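Local coordinates for decaprenyl diphosphate synthase (Rhodobacter capsulatus, PDB 3MZV), which probably joins isopentenyl diphosphate units to an allylic diphosphate such as farnesyl diphosphate, with magnesium, to make the long all-trans polyprenyl diphosphate used for quinone side chains, at residues Arg261-Trp264 with Lys265-Glu269; His315-Arg318 with Gln319-Asp322. All blocks are in the same frame, centred on the assembly; numbering follows the deposited sequence. Where two conformers were deposited one is given.

Interaction 1. Residues Arg261-Trp264 with Lys265-Glu269; sequences RAFW and KRVIE
Phe263 and Val267, one turn apart on helix 258-270, make the main side-chain fit of this contact. The valine is a forked bump under the phenylalanine ring: CG2 lies over one face, 4.1 Å from the ring centroid of Phe263 and 21° off the normal, a CH-pi contact, while CG1 lies on the same side of the ring, 3.6 Å from Phe263 CE1. The ring reaches its neighbour because CG of Phe263 stands anti to the backbone N (chi1 167°), which swings it along the helix toward the later turn. Arg266 approaches the same ring near its plane, NH1 lying 3.7 Å from Phe263 CD1; the two flat groups are 72° apart, and the guanidinium is held by a salt bridge to Asp277. An alanine in place of Phe263 would probably leave Val267 CG2 without its aromatic cover and open a gap beside the Arg266 guanidinium. Next along the helix, Trp264 and Ile268 run side by side in the same direction, with Ile268 CG1 at the indole edge, 4.0 Å from Trp264 CE3. Phe263 turns an edge to the indole, with CD2 above the centre of one face of the Trp264 ring system. Four i to i+4 backbone bonds fix this spacing, among them Val267 N to Phe263 O at 3.0 Å. Trp264 also packs on Val249 of helix 247-254 and Ala281 of helix 277-287. The arrangement is that of an amphipathic helix, its aromatic and branched side chains joining helix 258-270 to neighbouring helices in the all-helical isoprenoid synthase fold.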
ATOM      1  N   ARG B 261       3.935 -20.429 -34.192  1.00 36.19           N
ATOM      2  CA  ARG B 261       3.351 -20.644 -32.878  1.00 37.68           C
ATOM      3  C   ARG B 261       4.323 -21.405 -32.002  1.00 37.31           C
ATOM      4  O   ARG B 261       4.453 -21.097 -30.822  1.00 37.36           O
ATOM      5  CB  ARG B 261       2.034 -21.399 -33.001  1.00 39.29           C
ATOM      6  CG  ARG B 261       1.113 -21.259 -31.837  1.00 46.50           C
ATOM      7  CD  ARG B 261      -0.334 -21.779 -32.175  1.00 52.91           C
ATOM      8  NE  ARG B 261      -0.693 -21.681 -33.602  1.00 57.52           N
ATOM      9  CZ  ARG B 261      -0.873 -22.715 -34.446  1.00 60.21           C
ATOM     10  NH1 ARG B 261      -0.767 -23.984 -34.047  1.00 63.00           N
ATOM     11  NH2 ARG B 261      -1.192 -22.476 -35.721  1.00 61.17           N
ATOM     12  N   ALA B 262       5.006 -22.407 -32.562  1.00 36.16           N
ATOM     13  CA  ALA B 262       6.025 -23.133 -31.822  1.00 36.26           C
ATOM     14  C   ALA B 262       7.163 -22.216 -31.341  1.00 35.23           C
ATOM     15  O   ALA B 262       7.654 -22.369 -30.226  1.00 36.59           O
ATOM     16  CB  ALA B 262       6.568 -24.355 -32.633  1.00 37.04           C
ATOM     17  N   PHE B 263       7.585 -21.276 -32.172  1.00 33.74           N
ATOM     18  CA  PHE B 263       8.557 -20.266 -31.738  1.00 34.09           C
ATOM     19  C   PHE B 263       8.020 -19.452 -30.563  1.00 33.87           C
ATOM     20  O   PHE B 263       8.687 -19.320 -29.543  1.00 36.14           O
ATOM     21  CB  PHE B 263       8.873 -19.291 -32.855  1.00 33.28           C
ATOM     22  CG  PHE B 263       9.612 -18.067 -32.402  1.00 32.13           C
ATOM     23  CD1 PHE B 263      10.965 -18.143 -32.083  1.00 33.94           C
ATOM     24  CD2 PHE B 263       8.952 -16.884 -32.201  1.00 30.66           C
ATOM     25  CE1 PHE B 263      11.640 -17.029 -31.641  1.00 34.49           C
ATOM     26  CE2 PHE B 263       9.634 -15.742 -31.779  1.00 33.58           C
ATOM     27  CZ  PHE B 263      10.989 -15.824 -31.495  1.00 31.94           C
ATOM     28  N   TRP B 264       6.826 -18.916 -30.710  1.00 32.97           N
ATOM     29  CA  TRP B 264       6.218 -18.135 -29.618  1.00 34.91           C
ATOM     30  C   TRP B 264       6.031 -18.979 -28.353  1.00 35.78           C
ATOM     31  O   TRP B 264       6.261 -18.498 -27.234  1.00 36.95           O
ATOM     32  CB  TRP B 264       4.886 -17.490 -30.026  1.00 34.29           C
ATOM     33  CG  TRP B 264       5.066 -16.453 -31.070  1.00 30.70           C
ATOM     34  CD1 TRP B 264       4.595 -16.503 -32.318  1.00 30.70           C
ATOM     35  CD2 TRP B 264       5.769 -15.198 -30.951  1.00 34.38           C
ATOM     36  NE1 TRP B 264       4.974 -15.396 -33.026  1.00 35.13           N
ATOM     37  CE2 TRP B 264       5.672 -14.555 -32.202  1.00 32.45           C
ATOM     38  CE3 TRP B 264       6.452 -14.547 -29.903  1.00 32.56           C
ATOM     39  CZ2 TRP B 264       6.239 -13.320 -32.452  1.00 33.91           C
ATOM     40  CZ3 TRP B 264       7.001 -13.319 -30.134  1.00 35.20           C
ATOM     41  CH2 TRP B 264       6.927 -12.710 -31.414  1.00 33.95           C
ATOM     42  N   LYS B 265       5.645 -20.233 -28.519  1.00 36.54           N
ATOM     43  CA  LYS B 265       5.494 -21.144 -27.402  1.00 38.75           C
ATOM     44  C   LYS B 265       6.824 -21.322 -26.637  1.00 38.81           C
ATOM     45  O   LYS B 265       6.868 -21.246 -25.373  1.00 38.62           O
ATOM     46  CB  LYS B 265       5.003 -22.488 -27.914  1.00 40.10           C
ATOM     47  CG  LYS B 265       4.110 -23.258 -26.998  1.00 46.82           C
ATOM     48  CD  LYS B 265       3.466 -24.503 -27.719  1.00 53.38           C
ATOM     49  CE  LYS B 265       2.460 -24.087 -28.862  1.00 55.96           C
ATOM     50  NZ  LYS B 265       0.994 -24.189 -28.446  1.00 60.31           N
ATOM     51  N   ARG B 266       7.889 -21.537 -27.407  1.00 36.69           N
ATOM     52  CA  ARG B 266       9.231 -21.693 -26.889  1.00 37.78           C
ATOM     53  C   ARG B 266       9.663 -20.493 -26.072  1.00 37.78           C
ATOM     54  O   ARG B 266       9.995 -20.644 -24.898  1.00 38.60           O
ATOM     55  CB  ARG B 266      10.259 -21.955 -28.022  1.00 38.04           C
ATOM     56  CG  ARG B 266      11.681 -22.093 -27.550  1.00 39.45           C
ATOM     57  CD  ARG B 266      12.588 -22.658 -28.606  1.00 41.07           C
ATOM     58  NE  ARG B 266      12.850 -21.697 -29.682  1.00 40.01           N
ATOM     59  CZ  ARG B 266      13.697 -20.677 -29.597  1.00 41.39           C
ATOM     60  NH1 ARG B 266      13.888 -19.898 -30.650  1.00 41.45           N
ATOM     61  NH2 ARG B 266      14.377 -20.440 -28.460  1.00 41.48           N
ATOM     62  N   VAL B 267       9.626 -19.316 -26.665  1.00 36.58           N
ATOM     63  CA  VAL B 267      10.221 -18.149 -26.070  1.00 37.65           C
ATOM     64  C   VAL B 267       9.309 -17.442 -25.049  1.00 38.89           C
ATOM     65  O   VAL B 267       9.819 -16.794 -24.139  1.00 39.84           O
ATOM     66  CB  VAL B 267      10.757 -17.086 -27.129  1.00 37.03           C
ATOM     67  CG1 VAL B 267      11.812 -17.661 -28.082  1.00 36.21           C
ATOM     68  CG2 VAL B 267       9.639 -16.462 -27.904  1.00 36.00           C
ATOM     69  N   ILE B 268       7.989 -17.570 -25.182  1.00 40.57           N
ATOM     70  CA  ILE B 268       7.016 -16.903 -24.294  1.00 41.70           C
ATOM     71  C   ILE B 268       6.464 -17.857 -23.215  1.00 43.84           C
ATOM     72  O   ILE B 268       6.605 -17.588 -22.019  1.00 43.83           O
ATOM     73  CB  ILE B 268       5.835 -16.271 -25.075  1.00 40.69           C
ATOM     74  CG1 ILE B 268       6.292 -15.092 -25.945  1.00 40.62           C
ATOM     75  CG2 ILE B 268       4.729 -15.766 -24.111  1.00 40.96           C
ATOM     76  CD1 ILE B 268       7.150 -14.047 -25.240  1.00 42.17           C
ATOM     77  N   GLU B 269       5.848 -18.958 -23.646  1.00 45.20           N
ATOM     78  CA  GLU B 269       5.273 -19.953 -22.718  1.00 45.77           C
ATOM     79  C   GLU B 269       6.317 -20.708 -21.916  1.00 46.89           C
ATOM     80  O   GLU B 269       6.263 -20.724 -20.674  1.00 47.52           O
ATOM     81  CB  GLU B 269       4.499 -21.001 -23.475  1.00 46.73           C
ATOM     82  CG  GLU B 269       3.038 -20.803 -23.588  1.00 49.46           C
ATOM     83  CD  GLU B 269       2.338 -22.132 -23.838  1.00 52.09           C
ATOM     84  OE1 GLU B 269       2.767 -23.142 -23.256  1.00 61.80           O
ATOM     85  OE2 GLU B 269       1.386 -22.185 -24.629  1.00 54.97           O
TER

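Interaction 2. Residues His315-Arg318 with Gln319-Asp322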
ATOM      1  N   HIS B 315      -9.483  27.431 -23.087  1.00 53.02           N
ATOM      2  CA  HIS B 315      -8.542  28.034 -22.163  1.00 50.98           C
ATOM      3  C   HIS B 315      -7.145  27.670 -22.725  1.00 49.60           C
ATOM      4  O   HIS B 315      -6.983  26.653 -23.405  1.00 49.46           O
ATOM      5  CB  HIS B 315      -8.782  27.390 -20.780  1.00 50.52           C
ATOM      6  CG  HIS B 315      -7.978  27.962 -19.656  1.00 48.32           C
ATOM      7  ND1 HIS B 315      -6.653  27.638 -19.444  1.00 47.31           N
ATOM      8  CD2 HIS B 315      -8.312  28.833 -18.672  1.00 49.35           C
ATOM      9  CE1 HIS B 315      -6.202  28.302 -18.392  1.00 49.08           C
ATOM     10  NE2 HIS B 315      -7.189  29.036 -17.909  1.00 48.68           N
ATOM     11  N   PRO B 316      -6.125  28.483 -22.443  1.00 48.26           N
ATOM     12  CA  PRO B 316      -4.797  28.100 -22.933  1.00 46.92           C
ATOM     13  C   PRO B 316      -4.388  26.673 -22.505  1.00 44.80           C
ATOM     14  O   PRO B 316      -3.620  26.025 -23.191  1.00 43.09           O
ATOM     15  CB  PRO B 316      -3.868  29.149 -22.309  1.00 47.65           C
ATOM     16  CG  PRO B 316      -4.775  30.310 -21.913  1.00 49.10           C
ATOM     17  CD  PRO B 316      -6.120  29.740 -21.667  1.00 48.87           C
ATOM     18  N   LEU B 317      -4.873  26.222 -21.349  1.00 42.91           N
ATOM     19  CA  LEU B 317      -4.540  24.891 -20.872  1.00 41.48           C
ATOM     20  C   LEU B 317      -5.177  23.811 -21.718  1.00 40.32           C
ATOM     21  O   LEU B 317      -4.596  22.749 -21.861  1.00 39.39           O
ATOM     22  CB  LEU B 317      -4.934  24.709 -19.413  1.00 40.89           C
ATOM     23  CG  LEU B 317      -4.074  25.440 -18.368  1.00 41.89           C
ATOM     24  CD1 LEU B 317      -4.759  25.351 -17.022  1.00 40.73           C
ATOM     25  CD2 LEU B 317      -2.623  24.886 -18.310  1.00 41.83           C
ATOM     26  N   ARG B 318      -6.342  24.072 -22.301  1.00 40.22           N
ATOM     27  CA  ARG B 318      -6.919  23.098 -23.207  1.00 40.09           C
ATOM     28  C   ARG B 318      -5.980  22.858 -24.397  1.00 40.20           C
ATOM     29  O   ARG B 318      -5.707  21.715 -24.732  1.00 38.56           O
ATOM     30  CB  ARG B 318      -8.297  23.501 -23.703  1.00 41.34           C
ATOM     31  CG  ARG B 318      -9.053  22.349 -24.287  1.00 42.21           C
ATOM     32  CD  ARG B 318     -10.365  22.740 -24.842  1.00 45.69           C
ATOM     33  NE  ARG B 318     -10.184  23.350 -26.153  1.00 46.65           N
ATOM     34  CZ  ARG B 318     -11.162  23.882 -26.894  1.00 50.87           C
ATOM     35  NH1 ARG B 318     -12.424  23.901 -26.478  1.00 51.11           N
ATOM     36  NH2 ARG B 318     -10.873  24.393 -28.091  1.00 52.29           N
ATOM     37  N   GLN B 319      -5.467  23.923 -24.995  1.00 41.50           N
ATOM     38  CA  GLN B 319      -4.557  23.771 -26.122  0.50 42.27           C
ATOM     39  C   GLN B 319      -3.266  23.066 -25.684  1.00 42.15           C
ATOM     40  O   GLN B 319      -2.762  22.237 -26.400  1.00 42.23           O
ATOM     41  CB  GLN B 319      -4.279  25.114 -26.805  0.50 43.70           C
ATOM     42  CG  GLN B 319      -3.651  24.995 -28.188  0.50 45.02           C
ATOM     43  CD  GLN B 319      -2.129  24.993 -28.134  0.50 45.25           C
ATOM     44  OE1 GLN B 319      -1.538  25.527 -27.196  0.50 49.65           O
ATOM     45  NE2 GLN B 319      -1.488  24.399 -29.143  0.50 50.31           N
ATOM     46  N   MET B 320      -2.759  23.360 -24.492  1.00 41.51           N
ATOM     47  CA  MET B 320      -1.554  22.705 -24.035  1.00 41.02           C
ATOM     48  C   MET B 320      -1.780  21.184 -23.829  1.00 40.28           C
ATOM     49  O   MET B 320      -0.887  20.391 -24.116  1.00 39.76           O
ATOM     50  CB  MET B 320      -1.001  23.367 -22.761  1.00 40.84           C
ATOM     51  CG  MET B 320      -0.220  24.681 -23.008  1.00 42.29           C
ATOM     52  SD  MET B 320       0.388  25.500 -21.466  1.00 36.37           S
ATOM     53  CE  MET B 320      -0.934  26.700 -21.328  1.00 45.09           C
ATOM     54  N   LEU B 321      -2.965  20.786 -23.364  1.00 38.56           N
ATOM     55  CA  LEU B 321      -3.305  19.373 -23.238  1.00 38.49           C
ATOM     56  C   LEU B 321      -3.447  18.701 -24.590  1.00 38.89           C
ATOM     57  O   LEU B 321      -3.130  17.523 -24.727  1.00 39.63           O
ATOM     58  CB  LEU B 321      -4.599  19.167 -22.415  1.00 36.80           C
ATOM     59  CG  LEU B 321      -4.474  19.500 -20.921  1.00 38.01           C
ATOM     60  CD1 LEU B 321      -5.856  19.336 -20.234  1.00 36.92           C
ATOM     61  CD2 LEU B 321      -3.425  18.668 -20.209  1.00 37.13           C
ATOM     62  N   ASP B 322      -3.940  19.448 -25.557  1.00 39.90           N
ATOM     63  CA  ASP B 322      -3.978  19.000 -26.945  1.00 41.05           C
ATOM     64  C   ASP B 322      -2.540  18.715 -27.444  1.00 41.22           C
ATOM     65  O   ASP B 322      -2.256  17.596 -27.969  1.00 40.29           O
ATOM     66  CB  ASP B 322      -4.699  20.040 -27.804  1.00 42.15           C
ATOM     67  CG  ASP B 322      -5.192  19.494 -29.145  1.00 47.63           C
ATOM     68  OD1 ASP B 322      -4.355  19.159 -29.989  1.00 49.06           O
ATOM     69  OD2 ASP B 322      -6.421  19.460 -29.379  1.00 54.79           O
TER
HETATM   70  O   HOH W   1      -1.979  27.386 -24.955  1.00 37.91           O
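Pro316 O is the most heavily used acceptor between His315-Arg318 and Gln319-Asp322. It takes the backbone N-H of Met320 at 3.1 Å, and it also accepts a hydrogen bond from a water whose oxygen lies 2.8 Å from Pro316 O. In the Gln319 conformer given, one of two deposited, that water donates again to Gln319 OE1, at 2.9 Å, bridging a main-chain carbonyl and a side-chain amide; the bridge may not always be made. In that conformer the bend of Gln319 at chi2 (-91°) brings the amide oxygen back to the water. Leu317 O and Arg318 O are satisfied in the ordinary helical way by Leu321 N and Asp322 N. At the start of helix 316-328, where amide N-H groups have no preceding turn to bond to, His315 acts as the N-cap: its imidazole ND1 accepts from Leu317 N at 3.0 Å, nearly straight at 168° and within 10° of the ring plane. Accepting there, ND1 is probably unprotonated. The Arg318 N to His315 O bond that follows is weak. Charged ends find partners beyond the contact: Arg318 bonds to the carbonyl of Leu312 and forms a salt bridge with Asp314, while Asp322 pairs with Arg306. On another side of the helix is an apolar patch, where the methyl CE of Met320 is 3.9 Å from Pro316 CB and equally far from Leu317 CD2. The same methyl comes within 3.3 Å of Pro316 O, and the side chains of Leu317 and Met320 both pack on Leu14 of helix 11-17.

Overall arrangement
Interactions 1 and 2 are separate pieces of local helix packing, on opposite sides of the centre of the chain. Their centres lie 45 Å apart and their nearest atoms about 32 Å, so they do not touch. Along the sequence they come in series: 261-269 closes before 315-322 opens, with helices 277-287 and 290-308 between. Each keeps to its own neighbourhood, interaction 1 against helices 247-254 and 277-287, interaction 2 against helices 11-17 and 56-67. Interaction 1 lies within a helix, whereas interaction 2 includes a helix start with its N-cap. Neither touches the second chain of the assembly, and no substrate or magnesium forms part of either.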